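PDB 6ZXU: oxidoreductase, NAD-binding/iron-sulfur cluster-binding protein from Nitratireductor pacificus pht-3B, which catalyses reductive dehalogenation, removing halogen from organic substrates with the help of a cobalamin cofactor and two [4Fe-4S] clusters. Local coordinates for residues D135-P138 with S139-H142; G185-R188 with W189-F192. All blocks are in the same frame, centred on the assembly; numbering follows the deposited sequence.

Interactions 1 and 2 lie in series along the chain and both lead into one four-stranded antiparallel sheet. The turn of interaction 1 runs into strand 142-149, and the helix end of interaction 2 closes helix 168-190 just before strand 194-198. Strand 232-239 lies between those two strands; its Thr238 is hydrogen-bonded to His140 of interaction 1, whereas Tyr241, shortly after the strand, meets Met190 and Phe192 of interaction 2. The centres of the two contacts are 15 Å apart and their nearest atoms about 7 Å, without touching. Both lie on the same side of the chain's centre, away from the cobalamin and the iron-sulfur clusters.

Interaction 1 of 2, residues D135-P138 with S139-H142; sequences DCDP and SHTH
Asp137 reaches over a type I beta turn to Ser139 and His140, using a different part of its side chain for each. One carboxylate oxygen, OD1, takes two hydrogen bonds from Ser139: the backbone N at 2.7 Å, which makes an Asx turn, and the hydroxyl OG at 2.9 Å. Both donors approach from the same face of the carboxylate, above its plane. CG of Asp137, anti to the backbone N (chi1 180°), lies beside its own carbonyl carbon, which brings the carboxylate to Ser139; OG of Ser139 takes the position between its own N and carbonyl carbon (chi1 78°), which puts it on the same carboxylate face as its own N-H. The turn itself is closed by His140 N to Asp137 O at 3.2 Å, a nearly straight bond with the donor above the carbonyl plane.

The imidazole of His140 crosses the Asp137 side chain at about a right angle, its ring 33° from the carboxylate plane. CB of Asp137 sits over the middle of one ring face, 3.7 Å from the ring centroid, in a CH-pi contact. Cys136 SG comes in obliquely, 3.7 Å from His140 ND1. The other carboxylate oxygen has no direct bond to the imidazole; a water joins them, 3.0 Å from Asp137 OD2 and 2.8 Å from His140 NE2. Outside the turn, ND1 is hydrogen-bonded to Thr238 OG1 and the His140 carbonyl to Arg132.

Both ring nitrogens thus have polar partners, which would resist a flip of the imidazole, and the nearby carboxylate would probably stabilise a positive charge on it, with the water bridging OD2 and NE2.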
# COMPACT_ATOMS: atom_id res chain seq x y z
N ASP A 135 -13.97 -31.84 6.29
CA ASP A 135 -14.42 -30.87 7.32
C ASP A 135 -15.13 -29.63 6.71
O ASP A 135 -15.69 -28.87 7.47
CB ASP A 135 -13.28 -30.45 8.27
N CYS A 136 -15.15 -29.46 5.36
CA CYS A 136 -15.78 -28.28 4.72
C CYS A 136 -17.31 -28.16 4.89
O CYS A 136 -18.07 -29.13 4.74
CB CYS A 136 -15.40 -28.17 3.21
SG CYS A 136 -15.85 -26.55 2.45
N ASP A 137 -17.75 -26.94 5.19
CA ASP A 137 -19.19 -26.61 5.28
C ASP A 137 -19.95 -27.15 4.07
O ASP A 137 -19.55 -26.90 2.91
CB ASP A 137 -19.32 -25.09 5.41
CG ASP A 137 -20.77 -24.58 5.51
OD1 ASP A 137 -21.75 -25.30 5.15
OD2 ASP A 137 -20.92 -23.37 5.90
N PRO A 138 -21.00 -27.96 4.32
CA PRO A 138 -21.75 -28.56 3.23
C PRO A 138 -22.56 -27.55 2.43
O PRO A 138 -23.04 -27.89 1.38
CB PRO A 138 -22.74 -29.50 3.93
CG PRO A 138 -22.31 -29.61 5.35
CD PRO A 138 -21.39 -28.49 5.65
N SER A 139 -22.74 -26.34 2.90
CA SER A 139 -23.42 -25.33 2.06
C SER A 139 -22.50 -24.65 0.98
O SER A 139 -22.97 -23.82 0.20
CB SER A 139 -24.01 -24.24 2.95
OG SER A 139 -23.01 -23.29 3.41
N HIS A 140 -21.21 -24.97 0.97
CA HIS A 140 -20.29 -24.31 0.02
C HIS A 140 -20.36 -25.00 -1.32
O HIS A 140 -20.00 -26.18 -1.42
CB HIS A 140 -18.88 -24.34 0.56
CG HIS A 140 -18.70 -23.43 1.74
ND1 HIS A 140 -17.49 -23.24 2.36
CD2 HIS A 140 -19.59 -22.65 2.41
CE1 HIS A 140 -17.65 -22.42 3.39
NE2 HIS A 140 -18.91 -22.04 3.43
N THR A 141 -20.67 -24.23 -2.34
CA THR A 141 -20.74 -24.77 -3.73
C THR A 141 -19.65 -24.27 -4.74
O THR A 141 -19.54 -24.77 -5.86
CB THR A 141 -22.09 -24.32 -4.27
OG1 THR A 141 -22.25 -22.90 -4.11
CG2 THR A 141 -23.23 -25.02 -3.51
N HIS A 142 -18.87 -23.27 -4.33
CA HIS A 142 -17.91 -22.60 -5.16
C HIS A 142 -16.63 -22.31 -4.45
O HIS A 142 -16.62 -22.15 -3.23
CB HIS A 142 -18.53 -21.32 -5.71
CG HIS A 142 -19.63 -21.57 -6.70
ND1 HIS A 142 -20.96 -21.73 -6.30
CD2 HIS A 142 -19.62 -21.68 -8.05
CE1 HIS A 142 -21.71 -21.91 -7.38
NE2 HIS A 142 -20.93 -21.87 -8.45
O HOH W 1 -18.85 -21.27 6.17

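Interaction 2 of 2, residues G185-R188 with W189-F192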
# COMPACT_ATOMS: atom_id res chain seq x y z
N GLY A 185 -13.45 -12.85 4.62
CA GLY A 185 -14.14 -11.89 5.45
C GLY A 185 -14.97 -10.92 4.72
O GLY A 185 -16.03 -10.52 5.19
N TYR A 186 -14.52 -10.50 3.54
CA TYR A 186 -15.31 -9.63 2.65
C TYR A 186 -16.64 -10.28 2.24
O TYR A 186 -17.69 -9.63 2.31
CB TYR A 186 -14.50 -9.34 1.35
CG TYR A 186 -15.23 -8.78 0.20
CD1 TYR A 186 -15.94 -7.60 0.32
CD2 TYR A 186 -15.19 -9.39 -1.05
CE1 TYR A 186 -16.60 -7.05 -0.76
CE2 TYR A 186 -15.83 -8.83 -2.18
CZ TYR A 186 -16.52 -7.66 -2.04
OH TYR A 186 -17.19 -7.13 -3.13
N VAL A 187 -16.60 -11.57 1.85
CA VAL A 187 -17.86 -12.27 1.45
C VAL A 187 -18.78 -12.46 2.69
O VAL A 187 -19.98 -12.27 2.60
CB VAL A 187 -17.53 -13.61 0.78
CG1 VAL A 187 -18.76 -14.46 0.51
CG2 VAL A 187 -16.79 -13.38 -0.54
N ARG A 188 -18.19 -12.77 3.84
CA ARG A 188 -18.94 -12.87 5.11
C ARG A 188 -19.63 -11.57 5.49
O ARG A 188 -20.77 -11.56 5.94
CB ARG A 188 -18.06 -13.36 6.22
CG ARG A 188 -17.70 -14.82 6.14
CD ARG A 188 -17.06 -15.33 7.41
NE ARG A 188 -15.78 -14.63 7.76
CZ ARG A 188 -14.57 -15.02 7.43
NH1 ARG A 188 -14.34 -16.09 6.63
NH2 ARG A 188 -13.53 -14.30 7.83
N TRP A 189 -18.99 -10.44 5.23
CA TRP A 189 -19.63 -9.15 5.47
C TRP A 189 -20.72 -8.77 4.50
O TRP A 189 -21.58 -7.93 4.80
CB TRP A 189 -18.58 -8.04 5.52
CG TRP A 189 -17.97 -7.87 6.87
CD1 TRP A 189 -16.75 -8.33 7.33
CD2 TRP A 189 -18.59 -7.21 7.97
NE1 TRP A 189 -16.57 -7.96 8.64
CE2 TRP A 189 -17.67 -7.26 9.07
CE3 TRP A 189 -19.84 -6.56 8.14
CZ2 TRP A 189 -17.97 -6.72 10.33
CZ3 TRP A 189 -20.14 -5.99 9.42
CH2 TRP A 189 -19.20 -6.08 10.48
N MET A 190 -20.71 -9.36 3.31
CA MET A 190 -21.77 -9.21 2.32
C MET A 190 -22.98 -10.13 2.64
O MET A 190 -24.05 -9.96 2.06
CB MET A 190 -21.23 -9.52 0.93
CG MET A 190 -20.48 -8.35 0.34
SD MET A 190 -20.17 -8.57 -1.46
CE MET A 190 -19.28 -10.13 -1.54
N GLY A 191 -22.81 -11.08 3.57
CA GLY A 191 -23.94 -11.84 4.10
C GLY A 191 -23.86 -13.32 3.76
O GLY A 191 -24.82 -14.03 4.03
N PHE A 192 -22.73 -13.82 3.27
CA PHE A 192 -22.61 -15.19 2.82
C PHE A 192 -21.55 -15.89 3.56
O PHE A 192 -20.44 -15.36 3.72
CB PHE A 192 -22.31 -15.27 1.28
CG PHE A 192 -23.31 -14.60 0.43
CD1 PHE A 192 -23.29 -13.22 0.24
CD2 PHE A 192 -24.34 -15.32 -0.17
CE1 PHE A 192 -24.27 -12.56 -0.48
CE2 PHE A 192 -25.29 -14.67 -0.90
CZ PHE A 192 -25.26 -13.30 -1.09
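Met190 folds back on Tyr186 where helix 168-190 ends in a Schellman motif. The chain of Met190 bends at its last torsion (chi3 -56°), laying CE over one face of the tyrosine ring, 3.9 Å from its centroid and offset to the rim. SD stands obliquely to the same ring, 3.7 Å from Tyr186 OH, a Met-aromatic contact. That hydroxyl is hydrogen-bonded to Asn109 of helix 103-116. With an alanine in place of Tyr186, the Met190 methyl would lack its ring face and would probably be freer to turn, and Asn109 would probably lose its hydroxyl partner.

Val187 closes the helix. Its carbonyl O accepts the straight bond from Phe192 N (3.2 Å), while Gly191 N turns back to Arg188 O, giving the two reverse bonds of the motif. Gly191 has a positive phi of 115°, at which a side chain would press on the preceding carbonyl. Beside this, Val187 CG1 packs crosswise on Phe192 CB at 3.7 Å.

The side chain of Trp189 leaves the helix on another side and touches Pro342 and Leu345 of helix 342-354. The backbone N of Trp189 is hydrogen-bonded to Gly185 O, and the same oxygen lies at the indole edge, near the ring plane, 3.1 Å from Trp189 CD1.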